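Local coordinates for glycosyl hydrolases family 31 family protein (Aspergillus niger, PDB 6DRU), which hydrolyses xyloglucan oligosaccharides, releasing alpha-xylose from the non-reducing terminal glucose, as a family 31 glycoside hydrolase, at residues G502-W513 with F606-P616; R592-I602 with Y643-V651. All blocks are in the same frame, centred on the assembly; numbering follows the deposited sequence.

Contact 1 of 2, residues G502-W513 with F606-P616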
loop_
_atom_site.group_PDB
_atom_site.type_symbol
_atom_site.label_atom_id
_atom_site.label_comp_id
_atom_site.label_asym_id
_atom_site.label_seq_id
_atom_site.Cartn_x
_atom_site.Cartn_y
_atom_site.Cartn_z
ATOM N N GLY A 502 -14.911 -1.268 -35.625
ATOM C CA GLY A 502 -13.876 -1.505 -36.615
ATOM C C GLY A 502 -13.279 -0.229 -37.171
ATOM O O GLY A 502 -12.116 -0.213 -37.587
ATOM N N LEU A 503 -14.061 0.852 -37.199
ATOM C CA LEU A 503 -13.524 2.133 -37.647
ATOM C C LEU A 503 -12.586 2.728 -36.606
ATOM O O LEU A 503 -11.588 3.368 -36.954
ATOM C CB LEU A 503 -14.665 3.097 -37.969
ATOM C CG LEU A 503 -15.579 2.624 -39.100
ATOM C CD1 LEU A 503 -16.744 3.581 -39.302
ATOM C CD2 LEU A 503 -14.776 2.456 -40.380
ATOM N N SER A 504 -12.891 2.530 -35.321
ATOM C CA SER A 504 -11.981 2.978 -34.272
ATOM C C SER A 504 -10.682 2.182 -34.294
ATOM O O SER A 504 -9.604 2.735 -34.048
ATOM C CB SER A 504 -12.657 2.862 -32.905
ATOM O OG SER A 504 -13.784 3.716 -32.816
ATOM N N ALA A 505 -10.767 0.881 -34.586
ATOM C CA ALA A 505 -9.563 0.064 -34.693
ATOM C C ALA A 505 -8.669 0.542 -35.831
ATOM O O ALA A 505 -7.438 0.487 -35.728
ATOM C CB ALA A 505 -9.942 -1.404 -34.886
ATOM N N ALA A 506 -9.271 1.009 -36.925
ATOM C CA ALA A 506 -8.479 1.509 -38.044
ATOM C C ALA A 506 -7.677 2.740 -37.640
ATOM O O ALA A 506 -6.516 2.892 -38.040
ATOM C CB ALA A 506 -9.385 1.817 -39.235
ATOM N N ALA A 507 -8.279 3.631 -36.848
ATOM C CA ALA A 507 -7.564 4.814 -36.383
ATOM C C ALA A 507 -6.493 4.476 -35.356
ATOM O O ALA A 507 -5.571 5.275 -35.155
ATOM C CB ALA A 507 -8.546 5.829 -35.799
ATOM N N THR A 508 -6.593 3.317 -34.702
ATOM C CA THR A 508 -5.560 2.866 -33.780
ATOM C C THR A 508 -4.378 2.230 -34.501
ATOM O O THR A 508 -3.308 2.076 -33.899
ATOM C CB THR A 508 -6.158 1.878 -32.770
ATOM O OG1 THR A 508 -7.429 2.364 -32.321
ATOM C CG2 THR A 508 -5.244 1.705 -31.560
ATOM N N GLY A 509 -4.538 1.879 -35.776
ATOM C CA GLY A 509 -3.488 1.252 -36.552
ATOM C C GLY A 509 -3.737 -0.198 -36.899
ATOM O O GLY A 509 -2.864 -0.826 -37.510
ATOM N N TRP A 510 -4.893 -0.750 -36.541
ATOM C CA TRP A 510 -5.202 -2.156 -36.771
ATOM C C TRP A 510 -6.020 -2.283 -38.049
ATOM O O TRP A 510 -7.120 -1.727 -38.144
ATOM C CB TRP A 510 -5.968 -2.750 -35.588
ATOM C CG TRP A 510 -5.302 -2.545 -34.262
ATOM C CD1 TRP A 510 -3.988 -2.249 -34.034
ATOM C CD2 TRP A 510 -5.926 -2.617 -32.975
ATOM N NE1 TRP A 510 -3.756 -2.133 -32.685
ATOM C CE2 TRP A 510 -4.930 -2.356 -32.013
ATOM C CE3 TRP A 510 -7.229 -2.878 -32.543
ATOM C CZ2 TRP A 510 -5.197 -2.348 -30.646
ATOM C CZ3 TRP A 510 -7.493 -2.870 -31.186
ATOM C CH2 TRP A 510 -6.481 -2.606 -30.254
ATOM N N GLY A 511 -5.489 -3.020 -39.022
ATOM C CA GLY A 511 -6.182 -3.220 -40.278
ATOM C C GLY A 511 -6.858 -4.571 -40.374
ATOM O O GLY A 511 -7.945 -4.690 -40.949
ATOM N N TRP A 512 -6.227 -5.600 -39.808
ATOM C CA TRP A 512 -6.758 -6.963 -39.857
ATOM C C TRP A 512 -7.840 -7.097 -38.787
ATOM O O TRP A 512 -7.612 -7.580 -37.675
ATOM C CB TRP A 512 -5.646 -7.986 -39.661
ATOM C CG TRP A 512 -4.528 -7.921 -40.673
ATOM C CD1 TRP A 512 -4.179 -6.856 -41.458
ATOM C CD2 TRP A 512 -3.617 -8.977 -41.008
ATOM N NE1 TRP A 512 -3.107 -7.182 -42.252
ATOM C CE2 TRP A 512 -2.743 -8.479 -41.997
ATOM C CE3 TRP A 512 -3.454 -10.294 -40.566
ATOM C CZ2 TRP A 512 -1.724 -9.252 -42.550
ATOM C CZ3 TRP A 512 -2.440 -11.059 -41.117
ATOM C CH2 TRP A 512 -1.589 -10.535 -42.098
ATOM N N TRP A 513 -9.050 -6.666 -39.143
ATOM C CA TRP A 513 -10.180 -6.643 -38.226
ATOM C C TRP A 513 -11.375 -7.332 -38.871
ATOM O O TRP A 513 -11.550 -7.290 -40.092
ATOM C CB TRP A 513 -10.541 -5.206 -37.836
ATOM C CG TRP A 513 -11.668 -5.101 -36.861
ATOM C CD1 TRP A 513 -11.583 -5.139 -35.500
ATOM C CD2 TRP A 513 -13.055 -4.935 -37.171
ATOM N NE1 TRP A 513 -12.833 -5.006 -34.943
ATOM C CE2 TRP A 513 -13.753 -4.881 -35.949
ATOM C CE3 TRP A 513 -13.773 -4.830 -38.366
ATOM C CZ2 TRP A 513 -15.135 -4.724 -35.888
ATOM C CZ3 TRP A 513 -15.143 -4.675 -38.303
ATOM C CH2 TRP A 513 -15.809 -4.619 -37.073
ATOM N N PHE A 606 -1.762 -1.311 -47.070
ATOM C CA PHE A 606 -1.677 -1.289 -45.614
ATOM C C PHE A 606 -0.325 -1.801 -45.141
ATOM O O PHE A 606 0.183 -1.360 -44.102
ATOM C CB PHE A 606 -2.813 -2.116 -45.008
ATOM C CG PHE A 606 -2.849 -2.089 -43.507
ATOM C CD1 PHE A 606 -3.003 -0.892 -42.826
ATOM C CD2 PHE A 606 -2.753 -3.260 -42.776
ATOM C CE1 PHE A 606 -3.044 -0.863 -41.444
ATOM C CE2 PHE A 606 -2.800 -3.236 -41.394
ATOM C CZ PHE A 606 -2.939 -2.036 -40.728
ATOM N N HIS A 607 0.276 -2.723 -45.896
ATOM C CA HIS A 607 1.586 -3.251 -45.539
ATOM C C HIS A 607 2.703 -2.250 -45.816
ATOM O O HIS A 607 3.732 -2.271 -45.133
ATOM C CB HIS A 607 1.839 -4.556 -46.297
ATOM C CG HIS A 607 3.286 -4.844 -46.543
ATOM N ND1 HIS A 607 4.171 -5.140 -45.529
ATOM C CD2 HIS A 607 4.006 -4.879 -47.691
ATOM C CE1 HIS A 607 5.371 -5.346 -46.040
ATOM N NE2 HIS A 607 5.299 -5.194 -47.351
ATOM N N LEU A 608 2.516 -1.357 -46.790
ATOM C CA LEU A 608 3.592 -0.451 -47.177
ATOM C C LEU A 608 3.543 0.881 -46.438
ATOM O O LEU A 608 4.580 1.365 -45.972
ATOM C CB LEU A 608 3.544 -0.186 -48.684
ATOM C CG LEU A 608 3.670 -1.371 -49.642
ATOM C CD1 LEU A 608 3.376 -0.921 -51.062
ATOM C CD2 LEU A 608 5.050 -1.997 -49.555
ATOM N N THR A 609 2.363 1.484 -46.317
ATOM C CA THR A 609 2.229 2.822 -45.758
ATOM C C THR A 609 1.343 2.879 -44.523
ATOM O O THR A 609 1.174 3.962 -43.952
ATOM C CB THR A 609 1.694 3.801 -46.814
ATOM O OG1 THR A 609 0.539 3.242 -47.451
ATOM C CG2 THR A 609 2.761 4.091 -47.859
ATOM N N GLY A 610 0.752 1.761 -44.109
ATOM C CA GLY A 610 -0.303 1.817 -43.117
ATOM C C GLY A 610 -1.583 2.410 -43.652
ATOM O O GLY A 610 -2.376 2.963 -42.883
ATOM N N ARG A 611 -1.798 2.317 -44.964
ATOM C CA ARG A 611 -3.011 2.799 -45.608
ATOM C C ARG A 611 -4.204 2.018 -45.076
ATOM O O ARG A 611 -4.305 0.808 -45.306
ATOM C CB ARG A 611 -2.892 2.650 -47.125
ATOM C CG ARG A 611 -3.884 3.462 -47.924
ATOM C CD ARG A 611 -3.740 4.934 -47.595
ATOM N NE ARG A 611 -4.595 5.770 -48.430
ATOM C CZ ARG A 611 -4.155 6.483 -49.460
ATOM N NH1 ARG A 611 -2.867 6.458 -49.778
ATOM N NH2 ARG A 611 -4.997 7.221 -50.170
ATOM N N SER A 612 -5.100 2.692 -44.358
ATOM C CA SER A 612 -6.193 2.003 -43.684
ATOM C C SER A 612 -7.070 1.258 -44.682
ATOM O O SER A 612 -7.391 1.769 -45.758
ATOM C CB SER A 612 -7.034 2.995 -42.888
ATOM O OG SER A 612 -6.245 3.700 -41.947
ATOM N N ILE A 613 -7.455 0.036 -44.316
ATOM C CA ILE A 613 -8.231 -0.822 -45.203
ATOM C C ILE A 613 -9.690 -0.387 -45.189
ATOM O O ILE A 613 -10.196 0.135 -46.188
ATOM C CB ILE A 613 -8.074 -2.302 -44.817
ATOM C CG1 ILE A 613 -6.601 -2.706 -44.917
ATOM C CG2 ILE A 613 -8.930 -3.180 -45.710
ATOM C CD1 ILE A 613 -6.330 -4.131 -44.523
ATOM N N MET A 614 -10.384 -0.586 -44.071
ATOM C CA MET A 614 -11.716 -0.019 -43.921
ATOM C C MET A 614 -11.581 1.365 -43.300
ATOM O O MET A 614 -10.929 1.533 -42.265
ATOM C CB MET A 614 -12.640 -0.926 -43.101
ATOM C CG MET A 614 -12.188 -1.288 -41.705
ATOM S SD MET A 614 -13.356 -2.450 -40.957
ATOM C CE MET A 614 -14.826 -1.436 -40.817
ATOM N N ARG A 615 -12.192 2.354 -43.948
ATOM C CA ARG A 615 -11.824 3.752 -43.767
ATOM C C ARG A 615 -13.017 4.576 -43.309
ATOM O O ARG A 615 -14.017 4.669 -44.042
ATOM C CB ARG A 615 -11.263 4.311 -45.079
ATOM C CG ARG A 615 -10.077 3.526 -45.618
ATOM C CD ARG A 615 -9.684 3.966 -47.020
ATOM N NE ARG A 615 -9.237 5.354 -47.065
ATOM C CZ ARG A 615 -8.034 5.767 -46.681
ATOM N NH1 ARG A 615 -7.148 4.898 -46.215
ATOM N NH2 ARG A 615 -7.718 7.052 -46.761
ATOM N N PRO A 616 -12.966 5.185 -42.127
ATOM C CA PRO A 616 -14.004 6.151 -41.755
ATOM C C PRO A 616 -14.011 7.327 -42.720
ATOM O O PRO A 616 -12.993 7.669 -43.326
ATOM C CB PRO A 616 -13.603 6.580 -40.339
ATOM C CG PRO A 616 -12.156 6.214 -40.217
ATOM C CD PRO A 616 -11.981 4.988 -41.051
HETATM O O HOH W 1 -5.918 1.172 -40.327
HETATM O O HOH W 2 -9.106 -2.087 -41.706
#
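M614 carries the largest share of this buried contact, its thioether running in between L503 and W513. CG sits between the backbone N and the carbonyl carbon (chi1 57°), and a bend at the last torsion (chi3 -66°) brings the sulfur to the indole: M614 SD lies 3.5 Å from W513 CE3, in a Met-aromatic contact that approaches the six-membered ring obliquely. The methyl turns to the leucine, with M614 CE 3.9 Å from L503 CD2. That same leucine branch slides past the proline ring, L503 CD2 lying 3.8 Å from P616 CD. One face of the W513 ring is covered by CA of G502.

Aromatic packing takes over at the other end. F606 and W512 meet rim to rim, planes 47° apart, neither lying over the other's face; W512 CD1 is 3.9 Å from F606 CE2. The tip of F606 reaches the G509-G511 backbone, with the carbonyl O of G509 in the plane of the phenyl ring at its edge, 3.4 Å from F606 CZ. G509 ends the helix in a Schellman motif. G511 also packs against the F606 ring, meeting it obliquely through its backbone.

Polar links across the contact are made through water. One water donates to A506 O and also bonds S612 OG; a second donates to G511 O and accepts from M614 N.

The contact joins the C-terminal end of helix 492-508 and the loop leading into strand 513-514 to the end of helix 596-609 and strand 614-615. F603 meets W512 edge-to-face, Y643 of the adjoining strand 643-645 packs on L503 and M614, and strand 176-183 touches W510.

Contact 2 of 2, residues R592-I602 with Y643-V651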
loop_
_atom_site.group_PDB
_atom_site.type_symbol
_atom_site.label_atom_id
_atom_site.label_comp_id
_atom_site.label_asym_id
_atom_site.label_seq_id
_atom_site.Cartn_x
_atom_site.Cartn_y
_atom_site.Cartn_z
ATOM N N ARG A 592 -16.924 -12.574 -52.697
ATOM C CA ARG A 592 -15.720 -12.402 -51.891
ATOM C C ARG A 592 -14.482 -12.843 -52.660
ATOM O O ARG A 592 -13.465 -12.140 -52.681
ATOM C CB ARG A 592 -15.856 -13.182 -50.583
ATOM C CG ARG A 592 -14.611 -13.179 -49.710
ATOM C CD ARG A 592 -14.382 -11.818 -49.079
ATOM N NE ARG A 592 -13.164 -11.789 -48.275
ATOM C CZ ARG A 592 -12.780 -10.751 -47.539
ATOM N NH1 ARG A 592 -13.518 -9.649 -47.504
ATOM N NH2 ARG A 592 -11.656 -10.813 -46.839
ATOM N N TYR A 593 -14.550 -14.012 -53.303
ATOM C CA TYR A 593 -13.422 -14.473 -54.107
ATOM C C TYR A 593 -13.233 -13.618 -55.351
ATOM O O TYR A 593 -12.110 -13.499 -55.853
ATOM C CB TYR A 593 -13.610 -15.941 -54.493
ATOM C CG TYR A 593 -13.447 -16.894 -53.334
ATOM C CD1 TYR A 593 -12.187 -17.210 -52.846
ATOM C CD2 TYR A 593 -14.551 -17.477 -52.726
ATOM C CE1 TYR A 593 -12.029 -18.077 -51.785
ATOM C CE2 TYR A 593 -14.404 -18.346 -51.663
ATOM C CZ TYR A 593 -13.139 -18.643 -51.196
ATOM O OH TYR A 593 -12.979 -19.509 -50.138
ATOM N N GLN A 594 -14.310 -13.017 -55.863
ATOM C CA GLN A 594 -14.184 -12.137 -57.020
ATOM C C GLN A 594 -13.454 -10.848 -56.665
ATOM O O GLN A 594 -12.824 -10.233 -57.533
ATOM C CB GLN A 594 -15.564 -11.829 -57.599
ATOM C CG GLN A 594 -15.533 -11.184 -58.976
ATOM C CD GLN A 594 -16.921 -10.914 -59.522
ATOM O OE1 GLN A 594 -17.926 -11.267 -58.902
ATOM N NE2 GLN A 594 -16.985 -10.286 -60.691
ATOM N N LEU A 595 -13.519 -10.431 -55.401
ATOM C CA LEU A 595 -12.821 -9.247 -54.925
ATOM C C LEU A 595 -11.390 -9.546 -54.488
ATOM O O LEU A 595 -10.776 -8.718 -53.806
ATOM C CB LEU A 595 -13.597 -8.609 -53.768
ATOM C CG LEU A 595 -14.940 -7.959 -54.108
ATOM C CD1 LEU A 595 -15.851 -7.931 -52.888
ATOM C CD2 LEU A 595 -14.734 -6.556 -54.661
ATOM N N GLY A 596 -10.851 -10.709 -54.869
ATOM C CA GLY A 596 -9.541 -11.109 -54.379
ATOM C C GLY A 596 -8.425 -10.172 -54.802
ATOM O O GLY A 596 -7.539 -9.850 -54.007
ATOM N N ALA A 597 -8.448 -9.727 -56.061
ATOM C CA ALA A 597 -7.432 -8.789 -56.526
ATOM C C ALA A 597 -7.531 -7.463 -55.783
ATOM O O ALA A 597 -6.511 -6.870 -55.413
ATOM C CB ALA A 597 -7.562 -8.574 -58.034
ATOM N N TYR A 598 -8.756 -6.981 -55.564
ATOM C CA TYR A 598 -8.951 -5.748 -54.809
ATOM C C TYR A 598 -8.501 -5.912 -53.362
ATOM O O TYR A 598 -7.874 -5.011 -52.792
ATOM C CB TYR A 598 -10.421 -5.339 -54.874
ATOM C CG TYR A 598 -10.739 -3.987 -54.283
ATOM C CD1 TYR A 598 -10.378 -2.817 -54.939
ATOM C CD2 TYR A 598 -11.423 -3.880 -53.081
ATOM C CE1 TYR A 598 -10.678 -1.580 -54.406
ATOM C CE2 TYR A 598 -11.728 -2.648 -52.540
ATOM C CZ TYR A 598 -11.354 -1.501 -53.206
ATOM O OH TYR A 598 -11.658 -0.271 -52.671
ATOM N N LEU A 599 -8.811 -7.059 -52.753
ATOM C CA LEU A 599 -8.416 -7.302 -51.369
ATOM C C LEU A 599 -6.902 -7.378 -51.233
ATOM O O LEU A 599 -6.311 -6.722 -50.365
ATOM C CB LEU A 599 -9.061 -8.586 -50.855
ATOM C CG LEU A 599 -10.558 -8.521 -50.566
ATOM C CD1 LEU A 599 -11.131 -9.921 -50.424
ATOM C CD2 LEU A 599 -10.813 -7.702 -49.313
ATOM N N LYS A 600 -6.254 -8.186 -52.074
ATOM C CA LYS A 600 -4.807 -8.338 -51.971
ATOM C C LYS A 600 -4.092 -7.026 -52.273
ATOM O O LYS A 600 -2.999 -6.777 -51.747
ATOM C CB LYS A 600 -4.340 -9.456 -52.907
ATOM C CG LYS A 600 -2.832 -9.580 -53.058
ATOM C CD LYS A 600 -2.453 -10.527 -54.188
ATOM C CE LYS A 600 -1.081 -11.141 -53.949
ATOM N NZ LYS A 600 -0.885 -12.399 -54.723
ATOM N N SER A 601 -4.704 -6.161 -53.083
ATOM C CA SER A 601 -4.085 -4.877 -53.400
ATOM C C SER A 601 -4.182 -3.902 -52.231
ATOM O O SER A 601 -3.209 -3.208 -51.914
ATOM C CB SER A 601 -4.732 -4.281 -54.649
ATOM O OG SER A 601 -4.054 -3.107 -55.055
ATOM N N ILE A 602 -5.343 -3.835 -51.575
ATOM C CA ILE A 602 -5.493 -2.901 -50.464
ATOM C C ILE A 602 -4.791 -3.423 -49.214
ATOM O O ILE A 602 -4.352 -2.632 -48.370
ATOM C CB ILE A 602 -6.978 -2.599 -50.192
ATOM C CG1 ILE A 602 -7.725 -3.854 -49.739
ATOM C CG2 ILE A 602 -7.631 -2.003 -51.429
ATOM C CD1 ILE A 602 -9.180 -3.604 -49.397
ATOM N N TYR A 643 -18.579 3.473 -44.405
ATOM C CA TYR A 643 -17.127 3.536 -44.483
ATOM C C TYR A 643 -16.688 3.219 -45.902
ATOM O O TYR A 643 -17.439 2.643 -46.693
ATOM C CB TYR A 643 -16.467 2.563 -43.501
ATOM C CG TYR A 643 -16.754 1.107 -43.790
ATOM C CD1 TYR A 643 -17.918 0.504 -43.332
ATOM C CD2 TYR A 643 -15.855 0.334 -44.516
ATOM C CE1 TYR A 643 -18.182 -0.827 -43.592
ATOM C CE2 TYR A 643 -16.110 -0.996 -44.781
ATOM C CZ TYR A 643 -17.275 -1.572 -44.316
ATOM O OH TYR A 643 -17.536 -2.899 -44.576
ATOM N N MET A 644 -15.453 3.601 -46.208
ATOM C CA MET A 644 -14.820 3.246 -47.469
ATOM C C MET A 644 -14.019 1.964 -47.264
ATOM O O MET A 644 -13.053 1.948 -46.494
ATOM C CB MET A 644 -13.920 4.379 -47.962
ATOM C CG MET A 644 -14.678 5.624 -48.418
ATOM S SD MET A 644 -15.529 5.449 -50.000
ATOM C CE MET A 644 -14.148 5.255 -51.124
ATOM N N PHE A 645 -14.423 0.894 -47.944
ATOM C CA PHE A 645 -13.674 -0.361 -47.931
ATOM C C PHE A 645 -12.693 -0.319 -49.093
ATOM O O PHE A 645 -13.051 -0.601 -50.238
ATOM C CB PHE A 645 -14.614 -1.557 -48.025
ATOM C CG PHE A 645 -13.923 -2.876 -47.871
ATOM C CD1 PHE A 645 -13.251 -3.185 -46.702
ATOM C CD2 PHE A 645 -13.945 -3.809 -48.893
ATOM C CE1 PHE A 645 -12.611 -4.399 -46.557
ATOM C CE2 PHE A 645 -13.308 -5.026 -48.751
ATOM C CZ PHE A 645 -12.642 -5.322 -47.581
ATOM N N GLY A 646 -11.448 0.036 -48.796
ATOM C CA GLY A 646 -10.483 0.339 -49.821
ATOM C C GLY A 646 -10.729 1.723 -50.385
ATOM O O GLY A 646 -11.565 2.482 -49.881
ATOM N N PRO A 647 -10.011 2.083 -51.453
ATOM C CA PRO A 647 -10.143 3.438 -52.005
ATOM C C PRO A 647 -11.357 3.648 -52.895
ATOM O O PRO A 647 -11.667 4.805 -53.214
ATOM C CB PRO A 647 -8.846 3.607 -52.807
ATOM C CG PRO A 647 -8.506 2.227 -53.240
ATOM C CD PRO A 647 -8.941 1.316 -52.116
ATOM N N ARG A 648 -12.065 2.595 -53.295
ATOM C CA ARG A 648 -13.113 2.729 -54.298
ATOM C C ARG A 648 -14.510 2.365 -53.812
ATOM O O ARG A 648 -15.481 2.907 -54.341
ATOM C CB ARG A 648 -12.787 1.871 -55.532
ATOM C CG ARG A 648 -11.422 2.149 -56.141
ATOM C CD ARG A 648 -11.451 3.379 -57.036
ATOM N NE ARG A 648 -10.116 3.772 -57.482
ATOM C CZ ARG A 648 -9.657 3.591 -58.717
ATOM N NH1 ARG A 648 -10.428 3.030 -59.637
ATOM N NH2 ARG A 648 -8.428 3.980 -59.035
ATOM N N LEU A 649 -14.644 1.487 -52.823
ATOM C CA LEU A 649 -15.951 0.997 -52.404
ATOM C C LEU A 649 -16.457 1.773 -51.196
ATOM O O LEU A 649 -15.699 2.047 -50.262
ATOM C CB LEU A 649 -15.887 -0.495 -52.072
ATOM C CG LEU A 649 -15.632 -1.437 -53.251
ATOM C CD1 LEU A 649 -15.509 -2.872 -52.771
ATOM C CD2 LEU A 649 -16.742 -1.312 -54.280
ATOM N N LEU A 650 -17.741 2.126 -51.220
ATOM C CA LEU A 650 -18.424 2.732 -50.082
ATOM C C LEU A 650 -19.520 1.781 -49.622
ATOM O O LEU A 650 -20.438 1.473 -50.388
ATOM C CB LEU A 650 -19.009 4.097 -50.446
ATOM C CG LEU A 650 -19.883 4.748 -49.373
ATOM C CD1 LEU A 650 -19.019 5.460 -48.344
ATOM C CD2 LEU A 650 -20.886 5.710 -49.990
ATOM N N VAL A 651 -19.435 1.336 -48.369
ATOM C CA VAL A 651 -20.307 0.297 -47.835
ATOM C C VAL A 651 -21.173 0.886 -46.731
ATOM O O VAL A 651 -20.727 1.758 -45.978
ATOM C CB VAL A 651 -19.484 -0.900 -47.310
ATOM C CG1 VAL A 651 -20.396 -2.027 -46.845
ATOM C CG2 VAL A 651 -18.517 -1.393 -48.379
#
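Y598 reaches from its helix into the turn between strands 643-645 and 649-651, and its hydroxyl is the polar centre of the contact. CG stands opposite the backbone N (chi1 -173°), which carries the ring out from the helix toward the turn. The hydroxyl donates to F645 O at 2.8 Å from Y598 OH, meeting a lone pair in the carbonyl plane. It also accepts from the backbone: R648 N approaches to 3.0 Å of Y598 OH with a fairly straight N-H (162°), while the bond from L649 N is weak. P647 N has no hydrogen to offer, and the proline meets the hydroxyl through its ring carbon CD.

Apolar groups pack beside the hydroxyl. I602 CG2 lies over the centre of one face of the Y598 ring and touches P647 CD at 3.6 Å; L649 CD1 lies 3.8 Å from Y598 CE2. The F645 ring meets L599 CD2 at its edge, 3.5 Å from F645 CZ, and takes I602 CD1 over one face. Beyond it, the R592 guanidinium has L599 CD1 over its centre and is hydrogen-bonded through NE, NH1 and NH2 to the carbonyls of L250, T549, L551 and P552.

One tyrosine hydroxyl thus serves as donor and acceptor at once, satisfying backbone groups of the hairpin turn and fixing that turn's position against helix 596-609.

Overall arrangement
From the N terminus, the chain first passes 502-513 at the end of helix 492-508, then 592-602, where helix 596-609 begins, next 606-616 and last 643-651. Contact 1 closes a loop of 92 residues when 606-616 returns to 502-513; contact 2 closes a shorter one of 40 when 643-651 reaches back to 592-602. The two loops cross, because the segments alternate. Helix 596-609 serves both, and strands 614-615 and 643-645 are antiparallel neighbours in one sheet, bonded from R615 N to M644 O and from G646 N to I613 O. Together they join helices 492-508 and 596-609 to the antiparallel sheet of the C-terminal part.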